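Local coordinates for protein manganese-containing pseudocatalase (PDB 2V8U) that probably breaks down hydrogen peroxide to water and oxygen at a two-manganese centre, as a hexameric, non-haem catalase of the ferritin-like clan, at residues I10-P15 against N171-E176; K91-G96 against E284-E289; L154-R159 against L208-I213. All blocks are in the same frame, centred on the assembly; numbering follows the deposited sequence.

Interaction 1: I10-P15 against N171-E176; sequences IELPMP and NPVARE. With SO4 (sulfate ion), chain L.
Three prolines crowd the joint: Pro13 and Pro15 close on Val173, and Pro13 also meets Pro172, the two segments packing by van der Waals contact without a direct hydrogen bond between them. The ring of Pro13 lies against the first turn of the helix: its CG is 3.7 Å from the backbone CA of Val173 and 4.1 Å from CB of Pro172. Val173 spreads its two methyls between neighbours. CG2, anti to the backbone N, meets CB of Leu12 at 4.0 Å and the carbonyl O of Pro13 at 3.6 Å; CG1 turns to CG of Pro15 at 3.8 Å. This fastens the irregular N-terminal arm, between strand 7-8 and helix 20-26, across the start of helix 172-200, a helix of the ferritin-like bundle that carries the manganese ligand His188. Leu12 also packs on helix 57-85, so the arm spans two helices. Glu176, in the conformer given, rests CG on CD of Pro13 at 4.1 Å, and the bend at chi2 (-64°) turns its carboxylate away to a salt bridge with Lys223. The Asn171 side chain does not cap the helix; its ND2 donates to O1 of a sulfate, probably from the crystallisation liquor, at 3.0 Å, and also bonds Asp19 OD2. Lys16 N binds the same ion.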
loop_
_atom_site.group_PDB
_atom_site.type_symbol
_atom_site.label_atom_id
_atom_site.label_comp_id
_atom_site.label_asym_id
_atom_site.label_seq_id
_atom_site.Cartn_x
_atom_site.Cartn_y
_atom_site.Cartn_z
ATOM N N ILE A 10 18.384 -5.683 27.916
ATOM C CA ILE A 10 18.156 -5.453 29.355
ATOM C C ILE A 10 17.104 -6.426 29.806
ATOM O O ILE A 10 16.287 -6.891 28.961
ATOM C CB ILE A 10 17.632 -4.049 29.789
ATOM C CG1 ILE A 10 16.478 -3.571 28.890
ATOM C CG2 ILE A 10 18.696 -3.055 29.798
ATOM C CD1 ILE A 10 15.571 -2.608 29.636
ATOM N N GLU A 11 17.070 -6.726 31.083
ATOM C CA GLU A 11 15.927 -7.463 31.611
ATOM C C GLU A 11 14.680 -6.582 31.602
ATOM O O GLU A 11 14.754 -5.370 31.690
ATOM C CB GLU A 11 16.091 -8.063 32.942
ATOM C CG GLU A 11 16.001 -7.118 34.066
ATOM C CD GLU A 11 17.113 -6.308 34.436
ATOM O OE1 GLU A 11 17.184 -5.812 35.611
ATOM O OE2 GLU A 11 18.056 -6.168 33.634
ATOM N N LEU A 12 13.525 -7.217 31.538
ATOM C CA LEU A 12 12.237 -6.539 31.617
ATOM C C LEU A 12 11.435 -7.083 32.784
ATOM O O LEU A 12 11.492 -8.298 33.071
ATOM C CB LEU A 12 11.475 -6.799 30.329
ATOM C CG LEU A 12 12.035 -6.165 29.069
ATOM C CD1 LEU A 12 11.183 -6.599 27.876
ATOM C CD2 LEU A 12 12.076 -4.638 29.191
ATOM N N PRO A 13 10.626 -6.236 33.441
ATOM C CA PRO A 13 9.705 -6.696 34.477
ATOM C C PRO A 13 8.477 -7.371 33.887
ATOM O O PRO A 13 8.236 -7.318 32.674
ATOM C CB PRO A 13 9.327 -5.417 35.210
ATOM C CG PRO A 13 9.331 -4.388 34.100
ATOM C CD PRO A 13 10.516 -4.787 33.222
ATOM N N MET A 14 7.682 -8.009 34.742
ATOM C CA MET A 14 6.460 -8.725 34.336
ATOM C C MET A 14 5.222 -7.888 34.539
ATOM O O MET A 14 4.978 -7.486 35.658
ATOM C CB MET A 14 6.336 -10.008 35.173
ATOM C CG MET A 14 5.172 -10.894 34.680
ATOM S SD MET A 14 4.829 -12.409 35.495
ATOM C CE MET A 14 6.411 -13.232 35.362
ATOM N N PRO A 15 4.366 -7.632 33.501
ATOM C CA PRO A 15 3.127 -6.892 33.753
ATOM C C PRO A 15 2.199 -7.630 34.686
ATOM O O PRO A 15 2.200 -8.874 34.725
ATOM C CB PRO A 15 2.507 -6.796 32.352
ATOM C CG PRO A 15 3.658 -6.896 31.441
ATOM C CD PRO A 15 4.602 -7.850 32.066
ATOM N N ASN A 171 2.768 1.298 32.049
ATOM C CA ASN A 171 3.186 -0.063 32.380
ATOM C C ASN A 171 4.696 -0.079 32.600
ATOM O O ASN A 171 5.461 0.344 31.705
ATOM C CB ASN A 171 2.872 -1.001 31.187
ATOM C CG ASN A 171 1.486 -0.866 30.662
ATOM O OD1 ASN A 171 1.232 0.093 29.903
ATOM N ND2 ASN A 171 0.580 -1.748 31.042
ATOM N N PRO A 172 5.189 -0.628 33.709
ATOM C CA PRO A 172 6.646 -0.688 33.900
ATOM C C PRO A 172 7.413 -1.373 32.795
ATOM O O PRO A 172 8.537 -0.979 32.491
ATOM C CB PRO A 172 6.805 -1.413 35.236
ATOM C CG PRO A 172 5.577 -0.957 35.992
ATOM C CD PRO A 172 4.463 -0.976 34.958
ATOM N N VAL A 173 6.850 -2.390 32.154
ATOM C CA VAL A 173 7.608 -3.064 31.102
ATOM C C VAL A 173 7.899 -2.082 29.966
ATOM O O VAL A 173 8.991 -2.072 29.381
ATOM C CB VAL A 173 6.908 -4.361 30.588
ATOM C CG1 VAL A 173 5.636 -4.105 29.842
ATOM C CG2 VAL A 173 7.885 -5.200 29.792
ATOM N N ALA A 174 6.905 -1.278 29.595
ATOM C CA ALA A 174 7.076 -0.259 28.569
ATOM C C ALA A 174 8.000 0.835 29.027
ATOM O O ALA A 174 8.849 1.296 28.240
ATOM C CB ALA A 174 5.733 0.304 28.136
ATOM N N ARG A 175 7.842 1.303 30.263
ATOM C CA ARG A 175 8.677 2.391 30.737
ATOM C C ARG A 175 10.146 2.007 30.845
ATOM O O ARG A 175 11.009 2.831 30.573
ATOM C CB ARG A 175 8.089 3.073 31.937
ATOM C CG ARG A 175 6.869 3.839 31.512
ATOM C CD ARG A 175 6.481 4.818 32.484
ATOM N NE ARG A 175 5.585 5.813 31.924
ATOM C CZ ARG A 175 4.987 6.757 32.631
ATOM N NH1 ARG A 175 5.222 6.884 33.937
ATOM N NH2 ARG A 175 4.209 7.647 31.980
ATOM N N GLU A 176 10.424 0.774 31.251
ATOM C CA GLU A 176 11.818 0.314 31.342
ATOM C C GLU A 176 12.428 0.203 29.952
ATOM O O GLU A 176 13.554 0.650 29.710
ATOM C CB GLU A 176 11.996 -0.993 32.096
ATOM C CG GLU A 176 11.750 -0.842 33.582
ATOM C CD GLU A 176 12.722 0.070 34.319
ATOM O OE1 GLU A 176 13.801 0.393 33.808
ATOM O OE2 GLU A 176 12.345 0.446 35.456
HETATM S S SO4 L . 1.194 -3.326 34.487
HETATM O O1 SO4 L . 1.797 -3.418 33.152
HETATM O O2 SO4 L . -0.150 -3.890 34.478
HETATM O O3 SO4 L . 2.000 -4.054 35.448
HETATM O O4 SO4 L . 1.134 -1.927 34.911
#

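Interaction 2: K91-G96 against E284-E289; sequences KDLEEG and EFHPGE
His286, Leu93 and Pro287 bury the most surface here, joining the loop after helix 57-85 to the turn that leads into the C-terminal helix 288-299; a His-carboxylate hydrogen bond fixes the outer end of the contact. The imidazole of His286 is engaged on a face and at its edge. Over one face stands CD1 of Leu93, whose CG is anti to the backbone N and carries the branch across to the imidazole, a CH-pi contact 3.8 Å from the ring centroid and only 13° off the ring normal. The same methyl rests on CD of Pro287 at 3.7 Å, so a single leucine branch bridges the aromatic and the proline ring. Pro287, at the N-cap position of the helix, also brings its CG to the carbonyl O of Asp92, 3.8 Å away.

The ring nitrogens hold His286 from two directions. ND1 accepts the backbone N of Gly288 at 3.1 Å, with that donor tilted 24° from the ring plane, which ties the imidazole to the first residue of the helix. Taking up this amide leaves NE2 to act as donor toward the first segment. Nearby, His276 of the same chain packs against both Leu93 and Pro287 and accepts the N of Glu94 at its ND1, so a second histidine lines the joint. Glu95, on the solvent side, reaches in with its chain extended beyond CG: its OE1 takes the N-H of His286 NE2 through the anti lone pair, 2.8 Å long, nearly straight and in the imidazole plane, with the carboxylate turned 51° from the ring.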
loop_
_atom_site.group_PDB
_atom_site.type_symbol
_atom_site.label_atom_id
_atom_site.label_comp_id
_atom_site.label_asym_id
_atom_site.label_seq_id
_atom_site.Cartn_x
_atom_site.Cartn_y
_atom_site.Cartn_z
ATOM N N LYS A 91 3.730 -19.379 32.296
ATOM C CA LYS A 91 2.904 -20.553 32.692
ATOM C C LYS A 91 2.733 -21.473 31.504
ATOM O O LYS A 91 2.131 -21.060 30.509
ATOM C CB LYS A 91 1.528 -20.159 33.176
ATOM C CG LYS A 91 0.562 -21.267 33.499
ATOM C CD LYS A 91 -0.805 -20.702 33.863
ATOM C CE LYS A 91 -1.722 -21.661 34.562
ATOM N NZ LYS A 91 -1.525 -21.433 36.007
ATOM N N ASP A 92 3.284 -22.691 31.587
ATOM C CA ASP A 92 3.384 -23.539 30.404
ATOM C C ASP A 92 2.051 -24.170 30.006
ATOM O O ASP A 92 1.911 -24.584 28.842
ATOM C CB ASP A 92 4.410 -24.671 30.613
ATOM C CG ASP A 92 5.853 -24.223 30.694
ATOM O OD1 ASP A 92 6.129 -23.064 30.296
ATOM O OD2 ASP A 92 6.704 -25.053 31.106
ATOM N N LEU A 93 1.095 -24.299 30.919
ATOM C CA LEU A 93 -0.149 -24.996 30.609
ATOM C C LEU A 93 -1.303 -24.418 31.377
ATOM O O LEU A 93 -1.275 -24.397 32.619
ATOM C CB LEU A 93 -0.032 -26.496 30.923
ATOM C CG LEU A 93 -1.242 -27.336 30.627
ATOM C CD1 LEU A 93 -1.597 -27.306 29.155
ATOM C CD2 LEU A 93 -1.013 -28.754 31.123
ATOM N N GLU A 94 -2.305 -23.937 30.665
ATOM C CA GLU A 94 -3.596 -23.625 31.262
ATOM C C GLU A 94 -4.658 -24.606 30.701
ATOM O O GLU A 94 -4.762 -24.838 29.502
ATOM C CB GLU A 94 -4.014 -22.179 31.121
ATOM C CG GLU A 94 -4.235 -21.783 29.714
ATOM C CD GLU A 94 -4.995 -20.423 29.482
ATOM O OE1 GLU A 94 -4.999 -20.025 28.327
ATOM O OE2 GLU A 94 -5.498 -19.794 30.429
ATOM N N GLU A 95 -5.446 -25.161 31.589
ATOM C CA GLU A 95 -6.471 -26.125 31.198
ATOM C C GLU A 95 -7.865 -25.492 31.381
ATOM O O GLU A 95 -8.029 -24.483 32.089
ATOM C CB GLU A 95 -6.321 -27.486 31.927
ATOM C CG GLU A 95 -5.009 -28.229 31.558
ATOM C CD GLU A 95 -4.893 -29.628 32.099
ATOM O OE1 GLU A 95 -4.569 -30.590 31.342
ATOM O OE2 GLU A 95 -5.130 -29.792 33.307
ATOM N N GLY A 96 -8.829 -26.046 30.692
ATOM C CA GLY A 96 -10.225 -25.682 30.890
ATOM C C GLY A 96 -10.731 -24.510 30.074
ATOM O O GLY A 96 -11.910 -24.145 30.239
ATOM N N GLU A 284 -0.070 -24.343 21.305
ATOM C CA GLU A 284 -1.054 -25.292 20.838
ATOM C C GLU A 284 -2.296 -25.089 21.687
ATOM O O GLU A 284 -2.218 -24.491 22.767
ATOM C CB GLU A 284 -0.505 -26.742 20.971
ATOM C CG GLU A 284 -1.377 -27.837 20.345
ATOM C CD GLU A 284 -1.735 -27.521 18.894
ATOM O OE1 GLU A 284 -1.015 -28.016 17.987
ATOM O OE2 GLU A 284 -2.750 -26.790 18.698
ATOM N N PHE A 285 -3.461 -25.583 21.246
ATOM C CA PHE A 285 -4.644 -25.512 22.089
ATOM C C PHE A 285 -4.375 -26.087 23.489
ATOM O O PHE A 285 -4.614 -25.425 24.491
ATOM C CB PHE A 285 -5.839 -26.206 21.417
ATOM C CG PHE A 285 -7.104 -26.133 22.220
ATOM C CD1 PHE A 285 -7.591 -24.964 22.765
ATOM C CD2 PHE A 285 -7.813 -27.300 22.463
ATOM C CE1 PHE A 285 -8.766 -24.931 23.512
ATOM C CE2 PHE A 285 -9.014 -27.241 23.206
ATOM C CZ PHE A 285 -9.430 -26.070 23.752
ATOM N N HIS A 286 -3.877 -27.327 23.520
ATOM C CA HIS A 286 -3.411 -27.952 24.754
ATOM C C HIS A 286 -2.038 -28.537 24.415
ATOM O O HIS A 286 -1.979 -29.511 23.675
ATOM C CB HIS A 286 -4.339 -29.041 25.216
ATOM C CG HIS A 286 -3.966 -29.621 26.534
ATOM N ND1 HIS A 286 -2.777 -30.285 26.766
ATOM C CD2 HIS A 286 -4.634 -29.572 27.700
ATOM C CE1 HIS A 286 -2.779 -30.673 28.040
ATOM N NE2 HIS A 286 -3.893 -30.260 28.628
ATOM N N PRO A 287 -0.931 -27.924 24.872
ATOM C CA PRO A 287 0.416 -28.319 24.436
ATOM C C PRO A 287 1.004 -29.502 25.173
ATOM O O PRO A 287 2.170 -29.792 24.963
ATOM C CB PRO A 287 1.227 -27.046 24.655
ATOM C CG PRO A 287 0.569 -26.407 25.834
ATOM C CD PRO A 287 -0.903 -26.640 25.582
ATOM N N GLY A 288 0.242 -30.202 26.011
ATOM C CA GLY A 288 0.829 -31.284 26.788
ATOM C C GLY A 288 1.498 -32.351 25.950
ATOM O O GLY A 288 2.606 -32.815 26.274
ATOM N N GLU A 289 0.848 -32.813 24.889
ATOM C CA GLU A 289 1.430 -33.823 24.025
ATOM C C GLU A 289 2.695 -33.314 23.364
ATOM O O GLU A 289 3.685 -34.055 23.264
ATOM C CB GLU A 289 0.433 -34.345 23.016
ATOM C CG GLU A 289 1.009 -35.402 22.120
ATOM C CD GLU A 289 0.191 -35.722 20.875
ATOM O OE1 GLU A 289 -0.674 -34.923 20.437
ATOM O OE2 GLU A 289 0.422 -36.806 20.310
HETATM O O HOH W 1 -6.825 -25.914 27.037
#

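Interaction 3: L154-R159 against L208-I213; sequences LEVAAR and LPIPKI. With MN (manganese (II) ion), chain I; O (oxygen atom), chain D.
Leu208 starts the contact by resting CD2 on CG1 of Val156, 3.8 Å apart, at the side of helix 144-166. Pro209 follows through a cis peptide and sets its CB 3.8 Å from NH1 of Arg159. Ile210 packs its CB on CB of Val156 at 4.0 Å, with Leu146 of a neighbouring subunit against both, and offers its carbonyl O to NH1 of Arg159, 3.0 Å away; this donor stands well above the carbonyl plane, although the oxygen itself lies in the guanidinium plane. Helix 144-166 belongs to the helical bundle of the ferritin-like fold, and on another side of it Glu155 binds manganese through OE2 at 2.2 Å, with OE1 further off at 2.6 Å, alongside Glu70 and His188. Arg159 crosses to the loop by an extended chain from CG to NE, with CG anti to the backbone N (chi1 -175°). Pro211, the second cis proline, adds a weak bond from NH1 to its O. The chain then reverses in an inverse gamma turn about Lys212 and arrives at Ile213, whose O receives NH2 of Arg159 at 2.8 Å and a weak second bond from NH1. Asn215 OD1 also accepts from NH2.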
loop_
_atom_site.group_PDB
_atom_site.type_symbol
_atom_site.label_atom_id
_atom_site.label_comp_id
_atom_site.label_asym_id
_atom_site.label_seq_id
_atom_site.Cartn_x
_atom_site.Cartn_y
_atom_site.Cartn_z
ATOM N N LEU A 154 16.658 10.625 11.826
ATOM C CA LEU A 154 15.900 9.409 12.119
ATOM C C LEU A 154 15.949 9.117 13.625
ATOM O O LEU A 154 14.923 8.788 14.226
ATOM C CB LEU A 154 16.481 8.264 11.322
ATOM C CG LEU A 154 15.806 6.894 11.490
ATOM C CD1 LEU A 154 14.526 7.009 10.501
ATOM C CD2 LEU A 154 16.674 5.823 10.849
ATOM N N GLU A 155 17.116 9.206 14.234
ATOM C CA GLU A 155 17.235 8.918 15.646
ATOM C C GLU A 155 16.451 9.912 16.504
ATOM O O GLU A 155 15.850 9.491 17.495
ATOM C CB GLU A 155 18.708 8.834 16.100
ATOM C CG GLU A 155 19.418 7.598 15.602
ATOM C CD GLU A 155 19.112 6.317 16.334
ATOM O OE1 GLU A 155 18.637 6.301 17.460
ATOM O OE2 GLU A 155 19.408 5.227 15.746
ATOM N N VAL A 156 16.487 11.206 16.202
ATOM C CA VAL A 156 15.743 12.145 17.041
ATOM C C VAL A 156 14.232 12.087 16.777
ATOM O O VAL A 156 13.444 12.324 17.698
ATOM C CB VAL A 156 16.308 13.571 17.003
ATOM C CG1 VAL A 156 17.707 13.568 17.609
ATOM C CG2 VAL A 156 16.327 14.211 15.625
ATOM N N ALA A 157 13.817 11.735 15.544
ATOM C CA ALA A 157 12.389 11.487 15.296
ATOM C C ALA A 157 11.932 10.241 16.089
ATOM O O ALA A 157 10.884 10.236 16.728
ATOM C CB ALA A 157 12.160 11.335 13.812
ATOM N N ALA A 158 12.732 9.185 16.046
ATOM C CA ALA A 158 12.450 7.986 16.819
ATOM C C ALA A 158 12.360 8.312 18.292
ATOM O O ALA A 158 11.470 7.792 19.014
ATOM C CB ALA A 158 13.491 6.895 16.559
ATOM N N ARG A 159 13.263 9.143 18.807
ATOM C CA ARG A 159 13.233 9.547 20.195
ATOM C C ARG A 159 11.903 10.222 20.529
ATOM O O ARG A 159 11.311 9.978 21.590
ATOM C CB ARG A 159 14.369 10.512 20.530
ATOM C CG ARG A 159 14.439 10.867 21.980
ATOM C CD ARG A 159 15.290 12.040 22.271
ATOM N NE ARG A 159 15.419 12.309 23.694
ATOM C CZ ARG A 159 15.258 13.496 24.263
ATOM N NH1 ARG A 159 14.977 14.576 23.562
ATOM N NH2 ARG A 159 15.319 13.577 25.592
ATOM N N LEU A 208 21.454 18.938 20.093
ATOM C CA LEU A 208 20.794 18.023 20.995
ATOM C C LEU A 208 20.550 18.682 22.347
ATOM O O LEU A 208 21.353 19.534 22.771
ATOM C CB LEU A 208 21.676 16.772 21.169
ATOM C CG LEU A 208 21.931 15.978 19.876
ATOM C CD1 LEU A 208 22.986 14.902 20.078
ATOM C CD2 LEU A 208 20.633 15.379 19.324
ATOM N N PRO A 209 19.518 18.297 23.075
ATOM C CA PRO A 209 18.531 17.280 22.686
ATOM C C PRO A 209 17.427 17.870 21.801
ATOM O O PRO A 209 17.108 19.068 21.871
ATOM C CB PRO A 209 17.968 16.849 24.046
ATOM C CG PRO A 209 17.996 18.109 24.866
ATOM C CD PRO A 209 19.276 18.778 24.445
ATOM N N ILE A 210 16.814 16.973 21.028
ATOM C CA ILE A 210 15.590 17.203 20.264
ATOM C C ILE A 210 14.596 16.130 20.666
ATOM O O ILE A 210 14.958 14.941 20.586
ATOM C CB ILE A 210 15.837 17.152 18.757
ATOM C CG1 ILE A 210 16.794 18.237 18.316
ATOM C CG2 ILE A 210 14.527 17.254 18.000
ATOM C CD1 ILE A 210 17.371 18.018 16.927
ATOM N N PRO A 211 13.364 16.444 21.043
ATOM C CA PRO A 211 12.913 17.762 21.494
ATOM C C PRO A 211 13.770 18.281 22.647
ATOM O O PRO A 211 14.599 17.536 23.205
ATOM C CB PRO A 211 11.480 17.487 21.971
ATOM C CG PRO A 211 11.071 16.202 21.286
ATOM C CD PRO A 211 12.333 15.425 21.303
ATOM N N LYS A 212 13.541 19.528 23.034
ATOM C CA LYS A 212 14.360 20.177 24.064
ATOM C C LYS A 212 13.852 19.796 25.444
ATOM O O LYS A 212 13.245 20.575 26.211
ATOM C CB LYS A 212 14.470 21.687 23.790
ATOM C CG LYS A 212 15.586 22.374 24.578
ATOM C CD LYS A 212 16.998 21.953 24.215
ATOM C CE LYS A 212 17.455 22.418 22.853
ATOM N NZ LYS A 212 18.637 21.649 22.354
ATOM N N ILE A 213 14.124 18.549 25.782
ATOM C CA ILE A 213 13.845 17.921 27.071
ATOM C C ILE A 213 14.985 16.940 27.295
ATOM O O ILE A 213 15.391 16.245 26.356
ATOM C CB ILE A 213 12.457 17.220 27.099
ATOM C CG1 ILE A 213 12.189 16.687 28.501
ATOM C CG2 ILE A 213 12.302 16.169 25.995
ATOM C CD1 ILE A 213 10.799 16.110 28.712
HETATM MN MN MN I . 19.086 3.718 17.284
HETATM O O O D . 17.033 3.006 17.066
#

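Interactions 1 and 3 each attach a non-regular segment to a bundle helix, and helices 172-200 and 144-166 follow one another in the chain; both contacts are partly buried, with centres 22 Å apart. Interaction 2 is a surface contact on the opposite side of the chain's centre from interaction 3, about 45 Å between centres, and joins two loops beside the C-terminal helix. Chemistry changes with place: methyls and proline rings in interaction 1, one ionisable pair over a small apolar patch in interaction 2, and an arginine gripping backbone oxygens in interaction 3. Assembly links the last two, because the carboxylate of Glu284 accepts the backbone N of Lys212 of a neighbouring subunit.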